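PDB 3SXM: transcriptional regulator, GntR family from Thermotoga maritima, which probably regulates transcription by binding DNA in a sequence-specific way, this fragment being its metal-binding, all-helical FCD domain, crystallised here without metal. Local coordinates for residues F7-M18 / L78-V89. The protein carries 3 engineered substitutions. Sequence-based numbering, arbitrary orientation.
Sequences FIRETIETRIMM and LYEKIWDRIDLV
Segments 7-18 and 78-89, on helices 5-25 and 73-90, have axes 10.0 Å apart at closest approach with their N-to-C directions 122° apart, and the backbones come nearest at I8 with V89 and T11 with I86, where the CA atoms are 6.4 Å apart in each pair. R85, on a helix kinked at 84-85, carries the polar part of the contact. With CG anti to the backbone N (chi1 172°) and the chain extended to NE, its guanidinium lies flat on the F7 ring, planes 15° apart. Within the guanidinium plane, R85 NE makes a nearly straight 2.9 Å hydrogen bond to T11 OG1. R85 NH2 takes two acceptors: F7 O at 3.1 Å, on a carbonyl lone pair, and E10 OE1 at 3.2 Å, a salt bridge to the anti lone pair of a carboxylate whose other oxygen pairs with K6. A water joins R85 NH1 to E10 OE1. T11 OG1 in turn donates to F7 O, which thus accepts from R85 NH2, T11 N and T11 OG1.

Beyond this cluster the contact is mainly apolar. V89 CG2 packs against F7 and T11, while the bent R15 chain lays its guanidinium face against I86 CG2; R15 NE and Y79 OH share E19 as their partner. M18 SD comes to the edge of the Y79 ring, and M18 CE reaches L78 CB at 4.0 Å. R15 also touches H63, a zinc ligand in another structure of this protein. A leucine in place of R85 would probably leave E10 OE1 without its charged partner and T11 OG1 without a donor, and strip the F7 face of its stacked cation. Bonds from R85 NE and NH2, with F7 over one face, fix the guanidinium's rotation.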
loop_
_atom_site.group_PDB
_atom_site.type_symbol
_atom_site.label_atom_id
_atom_site.label_comp_id
_atom_site.label_asym_id
_atom_site.label_seq_id
_atom_site.Cartn_x
_atom_site.Cartn_y
_atom_site.Cartn_z
ATOM N N PHE A 7 -7.754 -10.735 12.157
ATOM C CA PHE A 7 -7.253 -9.429 12.611
ATOM C C PHE A 7 -5.744 -9.359 12.438
ATOM O O PHE A 7 -5.190 -8.375 11.970
ATOM C CB PHE A 7 -7.683 -9.210 14.056
ATOM C CG PHE A 7 -7.173 -7.962 14.666
ATOM C CD1 PHE A 7 -7.889 -6.797 14.567
ATOM C CD2 PHE A 7 -6.054 -7.971 15.457
ATOM C CE1 PHE A 7 -7.478 -5.645 15.172
ATOM C CE2 PHE A 7 -5.609 -6.780 16.068
ATOM C CZ PHE A 7 -6.345 -5.603 15.912
ATOM N N ILE A 8 -5.058 -10.431 12.786
ATOM C CA ILE A 8 -3.616 -10.496 12.735
ATOM C C ILE A 8 -3.143 -10.500 11.305
ATOM O O ILE A 8 -2.286 -9.714 10.931
ATOM C CB ILE A 8 -3.135 -11.760 13.516
ATOM C CG1 ILE A 8 -3.375 -11.567 15.002
ATOM C CG2 ILE A 8 -1.622 -12.031 13.221
ATOM C CD1 ILE A 8 -3.456 -12.895 15.792
ATOM N N ARG A 9 -3.732 -11.336 10.465
ATOM C CA ARG A 9 -3.347 -11.461 9.067
ATOM C C ARG A 9 -3.594 -10.154 8.327
ATOM O O ARG A 9 -2.770 -9.738 7.474
ATOM C CB ARG A 9 -4.085 -12.611 8.408
ATOM C CG ARG A 9 -3.646 -14.012 8.909
ATOM C CD ARG A 9 -4.087 -15.070 7.894
ATOM N NE ARG A 9 -3.851 -16.444 8.339
ATOM C CZ ARG A 9 -2.689 -17.083 8.313
ATOM N NH1 ARG A 9 -1.585 -16.483 7.896
ATOM N NH2 ARG A 9 -2.643 -18.340 8.741
ATOM N N GLU A 10 -4.683 -9.488 8.666
ATOM C CA GLU A 10 -5.015 -8.220 8.006
ATOM C C GLU A 10 -3.959 -7.204 8.333
ATOM O O GLU A 10 -3.601 -6.368 7.488
ATOM C CB GLU A 10 -6.380 -7.657 8.394
ATOM C CG GLU A 10 -7.558 -8.349 7.779
ATOM C CD GLU A 10 -8.884 -7.769 8.237
ATOM O OE1 GLU A 10 -8.869 -6.955 9.187
ATOM O OE2 GLU A 10 -9.919 -8.171 7.691
ATOM N N THR A 11 -3.492 -7.202 9.559
ATOM C CA THR A 11 -2.482 -6.248 10.025
ATOM C C THR A 11 -1.170 -6.455 9.275
ATOM O O THR A 11 -0.582 -5.506 8.756
ATOM C CB THR A 11 -2.271 -6.413 11.577
ATOM O OG1 THR A 11 -3.498 -6.250 12.273
ATOM C CG2 THR A 11 -1.339 -5.352 12.058
ATOM N N ILE A 12 -0.693 -7.677 9.223
ATOM C CA ILE A 12 0.541 -7.992 8.545
ATOM C C ILE A 12 0.431 -7.671 7.050
ATOM O O ILE A 12 1.352 -7.102 6.474
ATOM C CB ILE A 12 0.912 -9.432 8.776
ATOM C CG1 ILE A 12 1.215 -9.686 10.276
ATOM C CG2 ILE A 12 2.078 -9.814 7.878
ATOM C CD1 ILE A 12 2.450 -8.999 10.807
ATOM N N GLU A 13 -0.693 -8.014 6.411
ATOM C CA GLU A 13 -0.846 -7.760 4.971
ATOM C C GLU A 13 -0.804 -6.245 4.742
ATOM O O GLU A 13 -0.207 -5.806 3.750
ATOM C CB GLU A 13 -2.134 -8.331 4.441
ATOM C CG GLU A 13 -2.358 -8.021 2.962
ATOM C CD GLU A 13 -3.563 -8.713 2.356
ATOM O OE1 GLU A 13 -4.648 -8.753 3.000
ATOM O OE2 GLU A 13 -3.434 -9.273 1.241
ATOM N N THR A 14 -1.459 -5.465 5.610
ATOM C CA THR A 14 -1.407 -4.001 5.489
ATOM C C THR A 14 0.004 -3.490 5.631
ATOM O O THR A 14 0.445 -2.589 4.879
ATOM C CB THR A 14 -2.373 -3.332 6.492
ATOM O OG1 THR A 14 -3.685 -3.823 6.240
ATOM C CG2 THR A 14 -2.355 -1.837 6.368
ATOM N N ARG A 15 0.791 -4.030 6.543
ATOM C CA ARG A 15 2.185 -3.657 6.672
ATOM C C ARG A 15 2.985 -3.996 5.438
ATOM O O ARG A 15 3.835 -3.194 5.012
ATOM C CB ARG A 15 2.817 -4.350 7.902
ATOM C CG ARG A 15 2.294 -3.853 9.217
ATOM C CD ARG A 15 3.036 -4.490 10.407
ATOM N NE ARG A 15 4.391 -4.041 10.470
ATOM C CZ ARG A 15 5.329 -4.513 11.284
ATOM N NH1 ARG A 15 5.006 -5.360 12.256
ATOM N NH2 ARG A 15 6.566 -4.068 11.163
ATOM N N ILE A 16 2.757 -5.175 4.848
ATOM C CA ILE A 16 3.490 -5.590 3.615
ATOM C C ILE A 16 3.169 -4.550 2.544
ATOM O O ILE A 16 4.083 -3.992 1.900
ATOM C CB ILE A 16 3.139 -6.992 3.184
ATOM C CG1 ILE A 16 3.703 -8.042 4.191
ATOM C CG2 ILE A 16 3.687 -7.265 1.805
ATOM C CD1 ILE A 16 3.198 -9.413 3.979
ATOM N N MET A 17 1.876 -4.274 2.344
ATOM C CA MET A 17 1.439 -3.259 1.356
ATOM C C MET A 17 2.216 -1.954 1.506
ATOM O O MET A 17 2.747 -1.428 0.493
ATOM C CB MET A 17 -0.080 -3.054 1.441
ATOM C CG MET A 17 -0.614 -1.948 0.511
ATOM S SD MET A 17 -2.358 -1.685 0.720
ATOM C CE MET A 17 -2.382 -0.932 2.334
ATOM N N MET A 18 2.203 -1.373 2.693
ATOM C CA MET A 18 2.740 -0.033 2.888
ATOM C C MET A 18 4.269 -0.062 2.947
ATOM O O MET A 18 4.949 0.749 2.317
ATOM C CB MET A 18 2.169 0.603 4.147
ATOM C CG MET A 18 0.650 0.757 4.118
ATOM S SD MET A 18 -0.053 1.506 5.575
ATOM C CE MET A 18 0.434 3.125 5.345
ATOM N N LEU A 78 -1.332 7.540 7.681
ATOM C CA LEU A 78 -2.103 6.288 7.717
ATOM C C LEU A 78 -1.341 5.264 8.525
ATOM O O LEU A 78 -1.942 4.509 9.308
ATOM C CB LEU A 78 -2.365 5.770 6.286
ATOM C CG LEU A 78 -3.299 6.655 5.456
ATOM C CD1 LEU A 78 -3.317 6.115 4.068
ATOM C CD2 LEU A 78 -4.698 6.656 6.013
ATOM N N TYR A 79 -0.026 5.261 8.406
ATOM C CA TYR A 79 0.788 4.275 9.164
ATOM C C TYR A 79 0.709 4.634 10.646
ATOM O O TYR A 79 0.587 3.731 11.529
ATOM C CB TYR A 79 2.224 4.264 8.694
ATOM C CG TYR A 79 3.023 3.058 9.132
ATOM C CD1 TYR A 79 2.902 1.857 8.479
ATOM C CD2 TYR A 79 3.910 3.172 10.165
ATOM C CE1 TYR A 79 3.687 0.740 8.854
ATOM C CE2 TYR A 79 4.677 2.054 10.567
ATOM C CZ TYR A 79 4.539 0.887 9.916
ATOM O OH TYR A 79 5.307 -0.189 10.335
ATOM N N GLU A 80 0.752 5.927 10.972
ATOM C CA GLU A 80 0.604 6.358 12.357
ATOM C C GLU A 80 -0.744 5.930 12.907
ATOM O O GLU A 80 -0.875 5.496 14.084
ATOM C CB GLU A 80 0.730 7.858 12.391
ATOM C CG GLU A 80 2.123 8.336 12.407
ATOM C CD GLU A 80 2.635 8.531 13.817
ATOM O OE1 GLU A 80 2.572 7.566 14.594
ATOM O OE2 GLU A 80 3.075 9.654 14.154
ATOM N N LYS A 81 -1.792 6.061 12.086
ATOM C CA LYS A 81 -3.124 5.676 12.526
ATOM C C LYS A 81 -3.244 4.211 12.910
ATOM O O LYS A 81 -3.973 3.902 13.885
ATOM C CB LYS A 81 -4.158 5.990 11.425
ATOM C CG LYS A 81 -5.593 5.610 11.766
ATOM C CD LYS A 81 -6.228 6.585 12.746
ATOM C CE LYS A 81 -7.700 6.237 13.014
ATOM N NZ LYS A 81 -8.599 6.846 11.989
ATOM N N ILE A 82 -2.540 3.359 12.177
ATOM C CA ILE A 82 -2.586 1.928 12.409
ATOM C C ILE A 82 -1.512 1.453 13.373
ATOM O O ILE A 82 -1.456 0.278 13.667
ATOM C CB ILE A 82 -2.593 1.090 11.160
ATOM C CG1 ILE A 82 -1.282 1.206 10.382
ATOM C CG2 ILE A 82 -3.834 1.436 10.324
ATOM C CD1 ILE A 82 -1.151 0.219 9.195
ATOM N N TRP A 83 -0.647 2.334 13.851
ATOM C CA TRP A 83 0.484 1.916 14.660
ATOM C C TRP A 83 0.069 1.196 15.927
ATOM O O TRP A 83 0.697 0.169 16.210
ATOM C CB TRP A 83 1.475 3.086 14.998
ATOM C CG TRP A 83 2.537 2.536 15.860
ATOM C CD1 TRP A 83 2.612 2.673 17.192
ATOM C CD2 TRP A 83 3.579 1.641 15.469
ATOM N NE1 TRP A 83 3.651 1.935 17.688
ATOM C CE2 TRP A 83 4.248 1.268 16.651
ATOM C CE3 TRP A 83 3.983 1.088 14.243
ATOM C CZ2 TRP A 83 5.349 0.390 16.640
ATOM C CZ3 TRP A 83 5.082 0.240 14.225
ATOM C CH2 TRP A 83 5.735 -0.119 15.433
ATOM N N ASP A 84 -0.933 1.656 16.630
ATOM C CA ASP A 84 -1.333 0.970 17.878
ATOM C C ASP A 84 -1.764 -0.432 17.567
ATOM O O ASP A 84 -1.495 -1.359 18.359
ATOM C CB ASP A 84 -2.389 1.745 18.622
ATOM C CG ASP A 84 -1.823 2.911 19.397
ATOM O OD1 ASP A 84 -0.586 2.980 19.565
ATOM O OD2 ASP A 84 -2.627 3.784 19.814
ATOM N N ARG A 85 -2.430 -0.649 16.452
ATOM C CA ARG A 85 -2.822 -1.999 16.032
ATOM C C ARG A 85 -1.602 -2.859 15.668
ATOM O O ARG A 85 -1.469 -4.025 16.082
ATOM C CB ARG A 85 -3.820 -1.887 14.850
ATOM C CG ARG A 85 -4.145 -3.206 14.220
ATOM C CD ARG A 85 -5.409 -3.125 13.413
ATOM N NE ARG A 85 -5.607 -4.347 12.669
ATOM C CZ ARG A 85 -6.722 -4.666 12.025
ATOM N NH1 ARG A 85 -7.769 -3.803 12.002
ATOM N NH2 ARG A 85 -6.818 -5.845 11.400
ATOM N N ILE A 86 -0.668 -2.297 14.911
ATOM C CA ILE A 86 0.595 -2.941 14.601
ATOM C C ILE A 86 1.294 -3.365 15.909
ATOM O O ILE A 86 1.805 -4.498 16.012
ATOM C CB ILE A 86 1.520 -2.026 13.762
ATOM C CG1 ILE A 86 0.929 -1.830 12.363
ATOM C CG2 ILE A 86 2.933 -2.569 13.745
ATOM C CD1 ILE A 86 1.697 -0.890 11.473
ATOM N N ASP A 87 1.310 -2.458 16.892
ATOM C CA ASP A 87 2.035 -2.642 18.140
ATOM C C ASP A 87 1.338 -3.729 18.949
ATOM O O ASP A 87 2.005 -4.522 19.606
ATOM C CB ASP A 87 2.081 -1.327 18.913
ATOM C CG ASP A 87 3.232 -1.203 19.891
ATOM O OD1 ASP A 87 4.134 -2.046 19.912
ATOM O OD2 ASP A 87 3.234 -0.179 20.604
ATOM N N LEU A 88 0.001 -3.763 18.961
ATOM C CA LEU A 88 -0.743 -4.831 19.656
ATOM C C LEU A 88 -0.291 -6.162 19.084
ATOM O O LEU A 88 0.062 -7.114 19.839
ATOM C CB LEU A 88 -2.246 -4.614 19.479
ATOM C CG LEU A 88 -3.226 -5.596 20.054
ATOM C CD1 LEU A 88 -4.599 -5.078 19.985
ATOM C CD2 LEU A 88 -3.221 -7.004 19.515
ATOM N N VAL A 89 -0.313 -6.274 17.745
ATOM C CA VAL A 89 0.064 -7.521 17.099
ATOM C C VAL A 89 1.499 -7.911 17.417
ATOM O O VAL A 89 1.797 -9.109 17.710
ATOM C CB VAL A 89 -0.255 -7.514 15.556
ATOM C CG1 VAL A 89 0.347 -8.714 14.904
ATOM C CG2 VAL A 89 -1.726 -7.439 15.393
HETATM O O HOH W 1 -10.039 -4.704 10.488
HETATM O O HOH W 2 2.450 -6.109 13.558
#